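Local atomic coordinates of MgGH51 (Meripilus giganteus, PDB entry 6ZPV), a protein that hydrolyses, as a GH51 alpha-L-arabinofuranosidase, terminal non-reducing alpha-L-arabinofuranoside residues from arabinose-containing glycans. Residues S123-S127 / A184-Q188; G31-A35 / N207-I213; Q39-F43 / A52-W57. All coordinates share one frame; numbering follows the deposited sequence.

Interaction 1: residues S123-S127 / A184-Q188; sequences SSSFS and AGAGQ
The ring of F126 lies against the loop A184-Q188 and makes the tight half of this contact. Its CD1 edge meets the carbonyl of A184, with CD1 3.4 Å from A184 O and close to in plane, while CE1 packs on G185 CA at 3.7 Å and on the methyl of A184. With CG anti to the backbone N (chi1 179°), the ring is carried toward the turn and F126 CB is left against the amide carbon of Q188, 3.6 Å from its CD. F126 also touches I149 of strand 141-150. The two segments are loops crossing between the two sheets of the beta-sandwich: 123-127 links strands 112-119 and 127-136, while the loop 184-188, with a type II turn from G185 to Q188, follows strand 174-181 and leads into strand 189-198. A polar pair sits beside the ring. S124 OG donates to Q188 OE1 at 2.7 Å, tilted 23° from the carbonyl plane, and accepts from F126 N at 3.1 Å in an ST turn, so the hydroxyl is gripped by two bonds. Toward solvent the joint loosens into water. One water takes a weak bond from Q188 NE2 and donates to S125 OG, which also binds a sulfate ion; another joins S127 N to A184 O, 2.8 Å from the latter.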
ATOM      1  N   SER A 123      42.635   8.180 -10.949  1.00 18.34           N
ATOM      2  CA  SER A 123      42.908   9.572 -10.591  1.00 17.75           C
ATOM      3  C   SER A 123      43.220  10.403 -11.841  1.00 18.45           C
ATOM      4  O   SER A 123      43.983   9.950 -12.698  1.00 20.40           O
ATOM      5  CB  SER A 123      44.092   9.654  -9.643  1.00 18.64           C
ATOM      6  OG  SER A 123      44.301  10.956  -9.121  1.00 21.38           O
ATOM      7  N   SER A 124      42.696  11.588 -11.890  1.00 17.59           N
ATOM      8  CA  SER A 124      42.908  12.516 -13.007  1.00 17.25           C
ATOM      9  C   SER A 124      43.031  13.949 -12.527  1.00 17.63           C
ATOM     10  O   SER A 124      42.703  14.247 -11.384  1.00 17.53           O
ATOM     11  CB  SER A 124      41.805  12.426 -14.066  1.00 18.19           C
ATOM     12  OG  SER A 124      40.709  13.232 -13.623  1.00 17.11           O
ATOM     13  N   SER A 125      43.440  14.800 -13.442  1.00 18.98           N
ATOM     14  CA  SER A 125      43.535  16.258 -13.136  1.00 19.90           C
ATOM     15  C   SER A 125      42.196  16.986 -13.347  1.00 18.88           C
ATOM     16  O   SER A 125      42.161  18.225 -13.235  1.00 19.54           O
ATOM     17  CB  SER A 125      44.573  16.906 -13.978  1.00 23.21           C
ATOM     18  OG  SER A 125      44.256  16.762 -15.366  1.00 24.45           O
ATOM     19  N   PHE A 126      41.086  16.283 -13.499  1.00 16.89           N
ATOM     20  CA  PHE A 126      39.786  16.980 -13.664  1.00 16.19           C
ATOM     21  C   PHE A 126      39.605  17.971 -12.538  1.00 15.20           C
ATOM     22  O   PHE A 126      39.757  17.661 -11.349  1.00 16.04           O
ATOM     23  CB  PHE A 126      38.620  15.973 -13.659  1.00 16.07           C
ATOM     24  CG  PHE A 126      37.294  16.671 -13.802  1.00 15.18           C
ATOM     25  CD1 PHE A 126      36.872  17.104 -15.054  1.00 14.88           C
ATOM     26  CD2 PHE A 126      36.502  16.961 -12.721  1.00 15.58           C
ATOM     27  CE1 PHE A 126      35.688  17.812 -15.186  1.00 15.27           C
ATOM     28  CE2 PHE A 126      35.298  17.638 -12.851  1.00 14.97           C
ATOM     29  CZ  PHE A 126      34.900  18.068 -14.088  1.00 14.83           C
ATOM     30  N   SER A 127      39.038  19.119 -12.886  1.00 16.25           N
ATOM     31  CA  SER A 127      38.606  20.125 -11.892  1.00 15.85           C
ATOM     32  C   SER A 127      37.407  20.867 -12.469  1.00 15.78           C
ATOM     33  O   SER A 127      37.511  21.484 -13.539  1.00 18.91           O
ATOM     34  CB  SER A 127      39.700  21.090 -11.572  1.00 18.63           C
ATOM     35  OG  SER A 127      39.346  22.082 -10.657  1.00 22.09           O
ATOM     36  N   ALA A 184      35.715  20.690 -19.940  1.00 14.31           N
ATOM     37  CA  ALA A 184      36.505  20.366 -18.747  1.00 14.82           C
ATOM     38  C   ALA A 184      36.608  18.852 -18.550  1.00 14.90           C
ATOM     39  O   ALA A 184      37.647  18.380 -18.053  1.00 16.19           O
ATOM     40  CB  ALA A 184      35.922  21.029 -17.516  1.00 15.88           C
ATOM     41  N   GLY A 185      35.572  18.137 -18.931  1.00 13.91           N
ATOM     42  CA  GLY A 185      35.431  16.718 -18.661  1.00 14.24           C
ATOM     43  C   GLY A 185      35.799  15.776 -19.804  1.00 13.69           C
ATOM     44  O   GLY A 185      35.648  14.550 -19.667  1.00 14.83           O
ATOM     45  N   ALA A 186      36.317  16.309 -20.895  1.00 15.19           N
ATOM     46  CA  ALA A 186      36.591  15.480 -22.077  1.00 16.85           C
ATOM     47  C   ALA A 186      37.586  14.370 -21.672  1.00 15.96           C
ATOM     48  O   ALA A 186      38.616  14.663 -21.067  1.00 17.13           O
ATOM     49  CB  ALA A 186      37.118  16.342 -23.187  1.00 19.79           C
ATOM     50  N   GLY A 187      37.269  13.134 -22.055  1.00 16.64           N
ATOM     51  CA  GLY A 187      38.141  12.006 -21.720  1.00 15.99           C
ATOM     52  C   GLY A 187      37.989  11.442 -20.314  1.00 16.91           C
ATOM     53  O   GLY A 187      38.710  10.486 -19.988  1.00 19.33           O
ATOM     54  N   GLN A 188      37.107  11.970 -19.487  1.00 14.53           N
ATOM     55  CA  GLN A 188      36.996  11.492 -18.094  1.00 14.56           C
ATOM     56  C   GLN A 188      36.079  10.280 -17.980  1.00 14.58           C
ATOM     57  O   GLN A 188      35.091  10.198 -18.740  1.00 15.16           O
ATOM     58  CB  GLN A 188      36.477  12.605 -17.178  1.00 14.33           C
ATOM     59  CG  GLN A 188      37.377  13.825 -17.112  1.00 15.48           C
ATOM     60  CD  GLN A 188      38.704  13.624 -16.433  1.00 16.31           C
ATOM     61  OE1 GLN A 188      38.772  12.820 -15.486  1.00 16.51           O
ATOM     62  NE2 GLN A 188      39.678  14.410 -16.842  1.00 17.75           N
TER
HETATM   63  O   HOH W   1      42.276  15.573 -16.716  1.00 36.06           O
HETATM   64  O   HOH W   2      39.121  19.476 -15.876  1.00 22.08           O

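Interaction 2: residues G31-A35 / N207-I213; sequences GGLYA and NGLRADI
Y34 and L209 form a single backbone bridge, flanked by R210 N donating to L33 O at 2.8 Å and A35 N donating to G208 O at 3.0 Å, just where the helix 29-33 ends and before the helix 211-219 starts. The leucines pack beside the bridge: L209 CD1 rests on L33 CG at 3.9 Å, and L33 CD1 goes on to I213 CG2. The methyl of A35 points toward the 207-213 segment and touches G208 O and R210 N. At one end the phenol of Y34 reaches N207, its OH donating 2.6 Å to N207 OD1 in the carbonyl plane, on a lone pair, with ring and amide planes 81° apart. Y34 CG stands anti to the backbone N (chi1 -177°), which carries the ring along the bridge to that amide; R41 NH1 also binds the hydroxyl, and E273 and G268 take N207 ND2. The bridge lies between the (beta/alpha)8 barrel expected of a GH51 enzyme and its beta-sandwich: the chain leaves strand 189-198 of the sandwich, passes this point and enters the helix that precedes barrel strand 224-227. At the other end the extended R210 side chain runs past G32 O, CB 3.5 Å from it, and grips D212 side-on, NE to OD1 at 2.7 Å and NH2 to OD2. I213 CD1 lies over one face of the guanidinium, offset toward its rim. A water accepts from R210 NH1 and donates to G32 O.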
ATOM      1  N   GLY A  31       7.826   3.905  -6.562  1.00 10.87           N
ATOM      2  CA  GLY A  31       7.004   4.576  -7.517  1.00 11.73           C
ATOM      3  C   GLY A  31       5.654   5.077  -7.025  1.00 11.05           C
ATOM      4  O   GLY A  31       4.929   5.733  -7.788  1.00 11.56           O
ATOM      5  N   GLY A  32       5.353   4.772  -5.764  1.00 10.96           N
ATOM      6  CA  GLY A  32       4.020   5.035  -5.205  1.00 10.82           C
ATOM      7  C   GLY A  32       4.087   5.683  -3.855  1.00 10.82           C
ATOM      8  O   GLY A  32       4.454   6.865  -3.703  1.00 10.97           O
ATOM      9  N   LEU A  33       3.723   4.914  -2.830  1.00 10.39           N
ATOM     10  CA  LEU A  33       3.715   5.462  -1.431  1.00 10.54           C
ATOM     11  C   LEU A  33       5.120   5.907  -1.004  1.00 10.20           C
ATOM     12  O   LEU A  33       5.236   6.867  -0.242  1.00 11.15           O
ATOM     13  CB  LEU A  33       3.108   4.407  -0.515  1.00 10.93           C
ATOM     14  CG  LEU A  33       3.007   4.794   0.957  1.00 11.04           C
ATOM     15  CD1 LEU A  33       2.043   5.951   1.157  1.00 12.50           C
ATOM     16  CD2 LEU A  33       2.515   3.583   1.740  1.00 12.81           C
ATOM     17  N   TYR A  34       6.157   5.187  -1.407  1.00 10.09           N
ATOM     18  CA  TYR A  34       7.534   5.580  -1.063  1.00 10.17           C
ATOM     19  C   TYR A  34       7.933   6.789  -1.900  1.00  9.73           C
ATOM     20  O   TYR A  34       7.790   6.754  -3.111  1.00 11.31           O
ATOM     21  CB  TYR A  34       8.454   4.377  -1.265  1.00 11.18           C
ATOM     22  CG  TYR A  34       9.903   4.580  -0.888  1.00 10.55           C
ATOM     23  CD1 TYR A  34      10.273   5.160   0.321  1.00 10.75           C
ATOM     24  CD2 TYR A  34      10.899   4.136  -1.735  1.00 11.02           C
ATOM     25  CE1 TYR A  34      11.612   5.294   0.650  1.00 10.31           C
ATOM     26  CE2 TYR A  34      12.241   4.271  -1.382  1.00 10.81           C
ATOM     27  CZ  TYR A  34      12.611   4.871  -0.202  1.00 10.46           C
ATOM     28  OH  TYR A  34      13.963   4.969   0.102  1.00 10.84           O
ATOM     29  N   ALA A  35       8.442   7.855  -1.269  1.00 10.25           N
ATOM     30  CA  ALA A  35       8.534   9.158  -1.997  1.00 11.12           C
ATOM     31  C   ALA A  35       9.692   9.271  -2.983  1.00 11.32           C
ATOM     32  O   ALA A  35       9.728  10.259  -3.721  1.00 11.49           O
ATOM     33  CB  ALA A  35       8.617  10.282  -0.982  1.00 11.53           C
ATOM     34  N   ASN A 207      13.458   9.600   4.680  1.00 13.71           N
ATOM     35  CA  ASN A 207      13.236   8.399   3.893  1.00 12.06           C
ATOM     36  C   ASN A 207      11.747   8.030   3.820  1.00 11.39           C
ATOM     37  O   ASN A 207      11.405   6.835   3.763  1.00 13.05           O
ATOM     38  CB  ASN A 207      14.101   7.210   4.370  1.00 11.62           C
ATOM     39  CG  ASN A 207      14.173   6.146   3.314  1.00 10.86           C
ATOM     40  OD1 ASN A 207      14.422   6.490   2.126  1.00 11.70           O
ATOM     41  ND2 ASN A 207      13.970   4.871   3.691  1.00 11.08           N
ATOM     42  N   GLY A 208      10.879   9.046   3.828  1.00 11.93           N
ATOM     43  CA  GLY A 208       9.449   8.826   4.040  1.00 13.06           C
ATOM     44  C   GLY A 208       8.633   8.793   2.740  1.00 10.91           C
ATOM     45  O   GLY A 208       9.112   8.362   1.658  1.00 11.29           O
ATOM     46  N   LEU A 209       7.382   9.169   2.893  1.00 10.82           N
ATOM     47  CA  LEU A 209       6.296   8.764   1.978  1.00 10.94           C
ATOM     48  C   LEU A 209       5.743   9.959   1.186  1.00 11.19           C
ATOM     49  O   LEU A 209       5.816  11.128   1.633  1.00 11.94           O
ATOM     50  CB  LEU A 209       5.222   8.038   2.757  1.00 11.46           C
ATOM     51  CG  LEU A 209       5.723   6.914   3.659  1.00 12.29           C
ATOM     52  CD1 LEU A 209       4.547   6.210   4.301  1.00 13.06           C
ATOM     53  CD2 LEU A 209       6.593   5.913   2.921  1.00 12.16           C
ATOM     54  N   ARG A 210       5.205   9.660   0.028  1.00 11.50           N
ATOM     55  CA  ARG A 210       4.636  10.648  -0.890  1.00 11.86           C
ATOM     56  C   ARG A 210       3.380  11.260  -0.270  1.00 12.04           C
ATOM     57  O   ARG A 210       2.460  10.542   0.109  1.00 12.07           O
ATOM     58  CB  ARG A 210       4.390  10.011  -2.245  1.00 11.30           C
ATOM     59  CG  ARG A 210       3.721  10.935  -3.221  1.00 12.25           C
ATOM     60  CD  ARG A 210       3.618  10.361  -4.624  1.00 11.94           C
ATOM     61  NE  ARG A 210       2.529  11.010  -5.357  1.00 12.70           N
ATOM     62  CZ  ARG A 210       2.207  10.767  -6.635  1.00 12.48           C
ATOM     63  NH1 ARG A 210       2.929   9.958  -7.355  1.00 12.95           N
ATOM     64  NH2 ARG A 210       1.155  11.369  -7.165  1.00 13.13           N
ATOM     65  N   ALA A 211       3.335  12.569  -0.189  1.00 13.19           N
ATOM     66  CA  ALA A 211       2.315  13.282   0.614  1.00 14.15           C
ATOM     67  C   ALA A 211       0.882  13.053   0.114  1.00 12.77           C
ATOM     68  O   ALA A 211       0.015  12.740   0.938  1.00 12.83           O
ATOM     69  CB  ALA A 211       2.658  14.765   0.624  1.00 16.84           C
ATOM     70  N   ASP A 212       0.593  13.264  -1.161  1.00 12.34           N
ATOM     71  CA  ASP A 212      -0.801  13.133  -1.594  1.00 11.63           C
ATOM     72  C   ASP A 212      -1.341  11.701  -1.373  1.00 11.72           C
ATOM     73  O   ASP A 212      -2.482  11.589  -0.921  1.00 12.43           O
ATOM     74  CB  ASP A 212      -0.999  13.675  -3.010  1.00 13.03           C
ATOM     75  CG  ASP A 212      -0.200  13.016  -4.121  1.00 13.00           C
ATOM     76  OD1 ASP A 212       0.612  12.111  -3.808  1.00 13.37           O
ATOM     77  OD2 ASP A 212      -0.383  13.437  -5.333  1.00 13.94           O
ATOM     78  N   ILE A 213      -0.537  10.697  -1.638  1.00 11.22           N
ATOM     79  CA  ILE A 213      -0.977   9.323  -1.448  1.00 11.13           C
ATOM     80  C   ILE A 213      -1.131   9.060   0.054  1.00 11.66           C
ATOM     81  O   ILE A 213      -2.174   8.518   0.465  1.00 12.29           O
ATOM     82  CB  ILE A 213      -0.001   8.331  -2.120  1.00 11.24           C
ATOM     83  CG1 ILE A 213       0.047   8.525  -3.630  1.00 11.61           C
ATOM     84  CG2 ILE A 213      -0.370   6.927  -1.710  1.00 11.99           C
ATOM     85  CD1 ILE A 213       1.046   7.620  -4.336  1.00 11.88           C
TER
HETATM   86  O   HOH W   3       5.060   8.024  -6.138  0.50 11.40           O

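Interaction 3: residues Q39-F43 / A52-W57; sequences QNRAF and AALAAW
N40 and W57 join two neighbouring pieces of chain: the irregular loop 39-43 lies against 52-57, which opens with a 3-10 segment at 52-54 and closes with a type II turn from L54 to W57, and CA atoms come nearest at Q39 with A56 and F43 with A53. This is the entry to the beta-sandwich domain, as the turn leads into strand 57-60, an outermost strand of one of its two sheets. N40, in a left-handed backbone conformation, spends its amide on the 3-10 segment and the turn. Both hydrogens of ND2 are used, one to A53 O at 2.9 Å and the other to A55 O at 3.0 Å, and both acceptors lie in the amide plane. The two bonds are unlike at the acceptor end: ND2 meets A55 O on a lone pair but stands 51° above the carbonyl plane of A53. With CG anti to its N, the amide is sent across to these two carbonyls, while the carbonyl of N40 meets the N-H edge of the indole. F43 crosses W57 at about a right angle, with CZ over one face of the indole, offset toward the rim, and CE1 3.3 Å from NE1; the F43 ring and the five-membered ring are inclined at 33°. A53 O sits at the edge of the F43 ring. The indole also meets the ring of F195 of strand 189-198. The methyl of A56 packs on Q39 CB at 3.8 Å. Exchanging W57 for a leucine would probably leave N40 O without its donor and F43 without the flat face it covers. That donor, W57 NE1, gives a fairly straight bond to N40 O, 2.9 Å long at 163°, with the acceptor in the indole plane.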
ATOM      1  N   GLN A  39      13.807   6.126 -10.570  1.00 11.28           N
ATOM      2  CA  GLN A  39      13.559   4.701 -10.828  1.00 11.29           C
ATOM      3  C   GLN A  39      14.920   4.020 -11.040  1.00 11.32           C
ATOM      4  O   GLN A  39      15.811   4.583 -11.646  1.00 11.85           O
ATOM      5  CB  GLN A  39      12.588   4.513 -11.974  1.00 11.68           C
ATOM      6  CG  GLN A  39      12.313   3.080 -12.303  1.00 13.12           C
ATOM      7  CD  GLN A  39      11.214   2.848 -13.310  1.00 14.66           C
ATOM      8  OE1 GLN A  39      10.768   3.798 -14.075  1.00 16.68           O
ATOM      9  NE2 GLN A  39      10.797   1.639 -13.424  1.00 15.31           N
ATOM     10  N   ASN A  40      15.067   2.800 -10.544  1.00 11.49           N
ATOM     11  CA  ASN A  40      16.325   2.063 -10.717  1.00 11.71           C
ATOM     12  C   ASN A  40      17.495   2.903 -10.151  1.00 11.39           C
ATOM     13  O   ASN A  40      18.559   3.057 -10.800  1.00 11.37           O
ATOM     14  CB  ASN A  40      16.527   1.652 -12.188  1.00 12.55           C
ATOM     15  CG  ASN A  40      17.730   0.769 -12.442  1.00 11.70           C
ATOM     16  OD1 ASN A  40      18.179   0.029 -11.533  1.00 12.10           O
ATOM     17  ND2 ASN A  40      18.214   0.775 -13.697  1.00 12.73           N
ATOM     18  N   ARG A  41      17.293   3.442  -8.959  1.00 10.77           N
ATOM     19  CA  ARG A  41      18.185   4.462  -8.396  1.00 11.05           C
ATOM     20  C   ARG A  41      19.583   3.962  -8.069  1.00 11.05           C
ATOM     21  O   ARG A  41      20.524   4.750  -8.004  1.00 11.53           O
ATOM     22  CB  ARG A  41      17.566   5.092  -7.166  1.00 11.14           C
ATOM     23  CG  ARG A  41      17.511   4.203  -5.924  1.00 11.33           C
ATOM     24  CD  ARG A  41      16.856   4.900  -4.743  1.00 10.66           C
ATOM     25  NE  ARG A  41      16.784   4.049  -3.599  1.00 10.93           N
ATOM     26  CZ  ARG A  41      16.119   4.312  -2.487  1.00 10.95           C
ATOM     27  NH1 ARG A  41      15.518   5.485  -2.318  1.00 11.20           N
ATOM     28  NH2 ARG A  41      16.052   3.425  -1.498  1.00 11.14           N
ATOM     29  N   ALA A  42      19.699   2.662  -7.800  1.00 10.97           N
ATOM     30  CA  ALA A  42      20.976   2.091  -7.332  1.00 11.31           C
ATOM     31  C   ALA A  42      21.293   0.800  -8.066  1.00 11.34           C
ATOM     32  O   ALA A  42      22.155   0.030  -7.620  1.00 11.16           O
ATOM     33  CB  ALA A  42      20.935   1.884  -5.835  1.00 11.01           C
ATOM     34  N   PHE A  43      20.683   0.575  -9.229  1.00 11.08           N
ATOM     35  CA  PHE A  43      21.028  -0.553 -10.107  1.00 11.02           C
ATOM     36  C   PHE A  43      20.876  -1.866  -9.328  1.00 11.62           C
ATOM     37  O   PHE A  43      21.613  -2.835  -9.570  1.00 11.68           O
ATOM     38  CB  PHE A  43      22.429  -0.375 -10.703  1.00 12.30           C
ATOM     39  CG  PHE A  43      22.567   1.012 -11.312  1.00 12.56           C
ATOM     40  CD1 PHE A  43      21.962   1.352 -12.494  1.00 13.50           C
ATOM     41  CD2 PHE A  43      23.184   2.020 -10.595  1.00 12.29           C
ATOM     42  CE1 PHE A  43      21.955   2.668 -12.943  1.00 14.54           C
ATOM     43  CE2 PHE A  43      23.170   3.319 -11.036  1.00 14.52           C
ATOM     44  CZ  PHE A  43      22.561   3.644 -12.186  1.00 15.24           C
ATOM     45  N   ALA A  52      18.692  -3.556 -19.980  1.00 16.58           N
ATOM     46  CA  ALA A  52      17.745  -3.562 -18.860  1.00 16.48           C
ATOM     47  C   ALA A  52      18.385  -2.957 -17.621  1.00 14.61           C
ATOM     48  O   ALA A  52      17.688  -2.285 -16.826  1.00 15.12           O
ATOM     49  CB  ALA A  52      17.179  -4.927 -18.583  1.00 18.16           C
ATOM     50  N   ALA A  53      19.686  -3.123 -17.437  1.00 14.36           N
ATOM     51  CA  ALA A  53      20.366  -2.529 -16.265  1.00 13.31           C
ATOM     52  C   ALA A  53      20.305  -1.008 -16.303  1.00 12.76           C
ATOM     53  O   ALA A  53      20.381  -0.383 -15.222  1.00 12.96           O
ATOM     54  CB  ALA A  53      21.783  -2.997 -16.156  1.00 13.09           C
ATOM     55  N   LEU A  54      20.218  -0.403 -17.485  1.00 12.86           N
ATOM     56  CA  LEU A  54      20.149   1.037 -17.679  1.00 13.47           C
ATOM     57  C   LEU A  54      18.699   1.549 -17.675  1.00 13.07           C
ATOM     58  O   LEU A  54      18.458   2.723 -17.972  1.00 13.83           O
ATOM     59  CB  LEU A  54      20.847   1.467 -18.982  1.00 14.43           C
ATOM     60  CG  LEU A  54      22.356   1.430 -18.910  1.00 14.07           C
ATOM     61  CD1 LEU A  54      22.953   1.453 -20.330  1.00 15.82           C
ATOM     62  CD2 LEU A  54      22.876   2.608 -18.133  1.00 15.87           C
ATOM     63  N   ALA A  55      17.725   0.710 -17.327  1.00 13.57           N
ATOM     64  CA  ALA A  55      16.317   1.134 -17.324  1.00 13.94           C
ATOM     65  C   ALA A  55      16.152   2.445 -16.555  1.00 12.79           C
ATOM     66  O   ALA A  55      16.648   2.594 -15.434  1.00 13.44           O
ATOM     67  CB  ALA A  55      15.442   0.087 -16.682  1.00 15.70           C
ATOM     68  N   ALA A  56      15.411   3.382 -17.170  1.00 13.08           N
ATOM     69  CA  ALA A  56      15.097   4.719 -16.648  1.00 12.79           C
ATOM     70  C   ALA A  56      16.204   5.756 -16.859  1.00 12.02           C
ATOM     71  O   ALA A  56      15.928   6.947 -16.624  1.00 12.37           O
ATOM     72  CB  ALA A  56      14.593   4.713 -15.241  1.00 13.23           C
ATOM     73  N   TRP A  57      17.425   5.323 -17.234  1.00 12.30           N
ATOM     74  CA  TRP A  57      18.590   6.207 -17.376  1.00 12.43           C
ATOM     75  C   TRP A  57      18.876   6.482 -18.840  1.00 12.79           C
ATOM     76  O   TRP A  57      18.819   5.553 -19.670  1.00 13.78           O
ATOM     77  CB  TRP A  57      19.819   5.610 -16.696  1.00 12.68           C
ATOM     78  CG  TRP A  57      19.688   5.422 -15.241  1.00 12.11           C
ATOM     79  CD1 TRP A  57      19.287   4.324 -14.543  1.00 12.44           C
ATOM     80  CD2 TRP A  57      19.947   6.403 -14.243  1.00 12.08           C
ATOM     81  NE1 TRP A  57      19.301   4.551 -13.203  1.00 12.22           N
ATOM     82  CE2 TRP A  57      19.710   5.835 -12.962  1.00 12.01           C
ATOM     83  CE3 TRP A  57      20.365   7.750 -14.297  1.00 12.43           C
ATOM     84  CZ2 TRP A  57      19.917   6.538 -11.763  1.00 11.69           C
ATOM     85  CZ3 TRP A  57      20.533   8.454 -13.108  1.00 12.92           C
ATOM     86  CH2 TRP A  57      20.306   7.848 -11.877  1.00 12.74           C
TER

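Interaction 2 is the buried one, about 10 Å from the centre of the chain to its own centre, whereas interaction 1 sits about 45 Å out at the far end of the sandwich and interaction 3 lies between, partly buried. The three follow one domain: 2 lies where it meets the barrel, 3 leads into its first sheet strand, and 1 ties loops at its distal end. Interactions 2 and 3 touch, since Y34 OH and R41 NH1 are 2.9 Å apart, a probable hydrogen bond; interaction 1 touches neither. Interaction 2 relies largely on backbone bonds, leucine packing and a tyrosine-asparagine hydrogen bond, interaction 3 on side-chain-to-carbonyl bonds and aromatic packing, and interaction 1 on one phenylalanine with serine hydroxyls and bridging waters.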